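Microcin B17-processing protein McbD (PDB 6GRH) serves as the YcaO-family component of the microcin B17 maturation machinery, needed to turn the inactive McbA precursor into the active antibiotic peptide. Local coordinates at residues S10-M18 and I51-R62. The protein carries 1 engineered substitution. Sequence-based numbering, arbitrary orientation.
Sequences SAWPATMAM and IQGAIGEYFERR
Pro13 lies on the face of the Tyr58 ring: its CG sits 3.9 Å from the ring centroid, 21° off the normal, a CH-pi contact displaced toward the hydroxyl end. Tyr58 reaches it because its CG is anti to the backbone N (chi1 174°), and a hydrogen bond from OH to Asp34 OD2 ties down the far end of the ring while Asp34 OD1 takes the backbone N of Ala14, so one carboxylate links the ring's hydroxyl to the chain just after the proline. Tyr58 CE2 sits against one face of the Arg62 guanidinium, whose edge turns to Ala11 O, with NH1 3.1 Å from that oxygen; its NE makes a salt bridge with Glu67. Next to it, Phe59 CZ comes up in the plane of the Trp12 indole, 3.6 Å from CZ3. An ST turn, Trp12 N to Ser10 OG, shapes the chain just ahead. Strand 15-18 belongs to the N-terminal four-stranded antiparallel sheet and runs roughly antiparallel to segment 51-62 of helix 47-66, the axes coming within 9.9 Å at 154°. From that strand Met16, in one of its two modelled conformers, drops its fully extended side chain across the helix: SD meets Ile55 CG1 at 3.9 Å, while CE settles among Ile51 CG2, Ala54 CB and the Ile51 carbonyl. Met18, bent at its last torsion, touches Ile51 CD1 more loosely through SD. Two McbB chains close over the tryptophan end: one accepts Trp12 NE1 at Pro283 O, and Trp215 of the other stacks on the indole.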
loop_
_atom_site.group_PDB
_atom_site.type_symbol
_atom_site.label_atom_id
_atom_site.label_comp_id
_atom_site.label_asym_id
_atom_site.label_seq_id
_atom_site.Cartn_x
_atom_site.Cartn_y
_atom_site.Cartn_z
ATOM N N SER E 10 -8.011 -25.857 -15.471
ATOM C CA SER E 10 -9.116 -24.924 -15.301
ATOM C C SER E 10 -10.088 -25.037 -16.471
ATOM O O SER E 10 -9.708 -25.411 -17.587
ATOM C CB SER E 10 -8.619 -23.483 -15.243
ATOM O OG SER E 10 -9.688 -22.547 -15.211
ATOM N N ALA E 11 -11.342 -24.709 -16.193
ATOM C CA ALA E 11 -12.327 -24.511 -17.231
ATOM C C ALA E 11 -11.953 -23.336 -18.134
ATOM O O ALA E 11 -12.362 -23.322 -19.300
ATOM C CB ALA E 11 -13.706 -24.253 -16.620
ATOM N N TRP E 12 -11.216 -22.359 -17.587
ATOM C CA TRP E 12 -10.949 -21.080 -18.243
ATOM C C TRP E 12 -9.618 -21.112 -19.036
ATOM O O TRP E 12 -8.758 -21.950 -18.793
ATOM C CB TRP E 12 -11.025 -19.933 -17.181
ATOM C CG TRP E 12 -12.376 -20.001 -16.535
ATOM C CD1 TRP E 12 -12.681 -20.537 -15.320
ATOM C CD2 TRP E 12 -13.619 -19.695 -17.153
ATOM N NE1 TRP E 12 -14.039 -20.531 -15.121
ATOM C CE2 TRP E 12 -14.643 -20.031 -16.233
ATOM C CE3 TRP E 12 -13.975 -19.128 -18.388
ATOM C CZ2 TRP E 12 -15.992 -19.823 -16.507
ATOM C CZ3 TRP E 12 -15.319 -18.921 -18.661
ATOM C CH2 TRP E 12 -16.319 -19.275 -17.718
ATOM N N PRO E 13 -9.465 -20.231 -20.009
ATOM C CA PRO E 13 -8.301 -20.309 -20.885
ATOM C C PRO E 13 -7.012 -19.909 -20.207
ATOM O O PRO E 13 -7.026 -19.224 -19.169
ATOM C CB PRO E 13 -8.634 -19.333 -22.004
ATOM C CG PRO E 13 -9.573 -18.394 -21.384
ATOM C CD PRO E 13 -10.394 -19.176 -20.441
ATOM N N ALA E 14 -5.908 -20.279 -20.844
ATOM C CA ALA E 14 -4.588 -20.027 -20.298
ATOM C C ALA E 14 -4.317 -18.586 -19.898
ATOM O O ALA E 14 -3.830 -18.335 -18.806
ATOM C CB ALA E 14 -3.502 -20.510 -21.263
ATOM N N THR E 15 -4.572 -17.651 -20.798
ATOM C CA THR E 15 -4.186 -16.276 -20.572
ATOM C C THR E 15 -5.182 -15.339 -21.217
ATOM O O THR E 15 -5.569 -15.537 -22.368
ATOM C CB THR E 15 -2.782 -15.962 -21.166
ATOM O OG1 THR E 15 -2.849 -15.925 -22.597
ATOM C CG2 THR E 15 -1.754 -16.975 -20.752
ATOM N N MET E 16 -5.619 -14.341 -20.464
ATOM C CA MET E 16 -6.168 -13.150 -21.079
ATOM C C MET E 16 -5.262 -11.973 -20.769
ATOM O O MET E 16 -4.708 -11.864 -19.666
ATOM C CB MET E 16 -7.563 -12.813 -20.606
ATOM C CG MET E 16 -8.069 -11.582 -21.354
ATOM S SD MET E 16 -9.792 -11.262 -21.086
ATOM C CE MET E 16 -9.965 -9.892 -22.215
ATOM N N ALA E 17 -5.081 -11.119 -21.760
ATOM C CA ALA E 17 -4.257 -9.923 -21.613
ATOM C C ALA E 17 -4.763 -8.770 -22.496
ATOM O O ALA E 17 -5.188 -8.967 -23.625
ATOM C CB ALA E 17 -2.813 -10.250 -21.929
ATOM N N MET E 18 -4.758 -7.577 -21.923
ATOM C CA MET E 18 -4.941 -6.348 -22.670
ATOM C C MET E 18 -3.542 -5.792 -22.872
ATOM O O MET E 18 -2.798 -5.596 -21.915
ATOM C CB MET E 18 -5.803 -5.395 -21.869
ATOM C CG MET E 18 -6.080 -4.076 -22.551
ATOM S SD MET E 18 -7.089 -3.060 -21.451
ATOM C CE MET E 18 -5.891 -1.921 -20.790
ATOM N N ILE E 51 -12.087 -5.613 -24.582
ATOM C CA ILE E 51 -12.104 -6.629 -23.563
ATOM C C ILE E 51 -13.312 -7.541 -23.774
ATOM O O ILE E 51 -13.180 -8.756 -23.749
ATOM C CB ILE E 51 -12.143 -6.026 -22.136
ATOM C CG1 ILE E 51 -10.888 -5.171 -21.875
ATOM C CG2 ILE E 51 -12.309 -7.125 -21.103
ATOM C CD1 ILE E 51 -10.963 -4.354 -20.604
ATOM N N GLN E 52 -14.480 -6.929 -23.950
ATOM C CA GLN E 52 -15.726 -7.669 -24.186
ATOM C C GLN E 52 -15.662 -8.510 -25.454
ATOM O O GLN E 52 -16.128 -9.643 -25.452
ATOM C CB GLN E 52 -16.950 -6.752 -24.238
ATOM C CG GLN E 52 -17.314 -6.199 -22.882
ATOM C CD GLN E 52 -18.321 -5.067 -22.943
ATOM O OE1 GLN E 52 -18.384 -4.358 -23.943
ATOM N NE2 GLN E 52 -19.081 -4.869 -21.853
ATOM N N GLY E 53 -15.077 -7.940 -26.504
ATOM C CA GLY E 53 -14.908 -8.589 -27.776
ATOM C C GLY E 53 -13.973 -9.780 -27.712
ATOM O O GLY E 53 -14.253 -10.795 -28.345
ATOM N N ALA E 54 -12.846 -9.661 -27.005
ATOM C CA ALA E 54 -11.907 -10.778 -26.920
ATOM C C ALA E 54 -12.553 -11.940 -26.188
ATOM O O ALA E 54 -12.392 -13.089 -26.621
ATOM C CB ALA E 54 -10.622 -10.383 -26.246
ATOM N N ILE E 55 -13.253 -11.642 -25.082
ATOM C CA ILE E 55 -13.972 -12.673 -24.314
ATOM C C ILE E 55 -15.051 -13.353 -25.201
ATOM O O ILE E 55 -15.159 -14.556 -25.217
ATOM C CB ILE E 55 -14.636 -12.094 -23.047
ATOM C CG1 ILE E 55 -13.585 -11.584 -22.060
ATOM C CG2 ILE E 55 -15.538 -13.133 -22.339
ATOM C CD1 ILE E 55 -14.146 -10.587 -21.074
ATOM N N GLY E 56 -15.859 -12.556 -25.882
ATOM C CA GLY E 56 -16.881 -13.057 -26.805
ATOM C C GLY E 56 -16.345 -13.873 -27.957
ATOM O O GLY E 56 -16.886 -14.925 -28.276
ATOM N N GLU E 57 -15.247 -13.429 -28.554
ATOM C CA GLU E 57 -14.568 -14.170 -29.611
ATOM C C GLU E 57 -14.079 -15.536 -29.098
ATOM O O GLU E 57 -14.240 -16.557 -29.779
ATOM C CB GLU E 57 -13.389 -13.334 -30.136
ATOM C CG GLU E 57 -12.575 -13.934 -31.284
ATOM C CD GLU E 57 -13.353 -14.014 -32.579
ATOM O OE1 GLU E 57 -14.047 -13.042 -32.911
ATOM O OE2 GLU E 57 -13.277 -15.072 -33.240
ATOM N N TYR E 58 -13.517 -15.543 -27.892
ATOM C CA TYR E 58 -13.096 -16.772 -27.263
ATOM C C TYR E 58 -14.281 -17.725 -27.027
ATOM O O TYR E 58 -14.192 -18.897 -27.387
ATOM C CB TYR E 58 -12.388 -16.494 -25.915
ATOM C CG TYR E 58 -12.092 -17.768 -25.196
ATOM C CD1 TYR E 58 -11.069 -18.574 -25.625
ATOM C CD2 TYR E 58 -12.854 -18.184 -24.117
ATOM C CE1 TYR E 58 -10.783 -19.774 -24.995
ATOM C CE2 TYR E 58 -12.578 -19.401 -23.479
ATOM C CZ TYR E 58 -11.555 -20.183 -23.932
ATOM O OH TYR E 58 -11.253 -21.356 -23.311
ATOM N N PHE E 59 -15.354 -17.242 -26.401
ATOM C CA PHE E 59 -16.517 -18.092 -26.147
ATOM C C PHE E 59 -17.081 -18.646 -27.470
ATOM O O PHE E 59 -17.421 -19.831 -27.550
ATOM C CB PHE E 59 -17.634 -17.352 -25.428
ATOM C CG PHE E 59 -17.605 -17.467 -23.933
ATOM C CD1 PHE E 59 -18.356 -18.455 -23.292
ATOM C CD2 PHE E 59 -16.916 -16.542 -23.148
ATOM C CE1 PHE E 59 -18.372 -18.556 -21.898
ATOM C CE2 PHE E 59 -16.927 -16.626 -21.747
ATOM C CZ PHE E 59 -17.669 -17.623 -21.117
ATOM N N GLU E 60 -17.167 -17.782 -28.479
ATOM C CA GLU E 60 -17.692 -18.175 -29.793
ATOM C C GLU E 60 -16.862 -19.301 -30.423
ATOM O O GLU E 60 -17.387 -20.335 -30.770
ATOM C CB GLU E 60 -17.695 -16.987 -30.755
ATOM C CG GLU E 60 -18.234 -17.330 -32.130
ATOM C CD GLU E 60 -17.775 -16.355 -33.203
ATOM O OE1 GLU E 60 -17.899 -15.145 -32.958
ATOM O OE2 GLU E 60 -17.304 -16.814 -34.282
ATOM N N ARG E 61 -15.574 -19.055 -30.583
ATOM C CA ARG E 61 -14.677 -20.008 -31.218
ATOM C C ARG E 61 -14.529 -21.297 -30.443
ATOM O O ARG E 61 -14.490 -22.382 -31.046
ATOM C CB ARG E 61 -13.318 -19.364 -31.497
ATOM C CG ARG E 61 -13.478 -18.201 -32.473
ATOM C CD ARG E 61 -12.479 -18.215 -33.608
ATOM N NE ARG E 61 -11.173 -17.929 -33.068
ATOM C CZ ARG E 61 -10.501 -16.790 -33.206
ATOM N NH1 ARG E 61 -10.974 -15.759 -33.910
ATOM N NH2 ARG E 61 -9.307 -16.705 -32.656
ATOM N N ARG E 62 -14.485 -21.204 -29.121
ATOM C CA ARG E 62 -14.450 -22.407 -28.312
ATOM C C ARG E 62 -15.703 -23.260 -28.522
ATOM O O ARG E 62 -15.622 -24.494 -28.623
ATOM C CB ARG E 62 -14.264 -22.097 -26.830
ATOM C CG ARG E 62 -14.123 -23.363 -25.996
ATOM C CD ARG E 62 -13.878 -23.032 -24.531
ATOM N NE ARG E 62 -15.006 -22.333 -23.892
ATOM C CZ ARG E 62 -15.117 -22.132 -22.575
ATOM N NH1 ARG E 62 -14.188 -22.551 -21.700
ATOM N NH2 ARG E 62 -16.176 -21.540 -22.112
#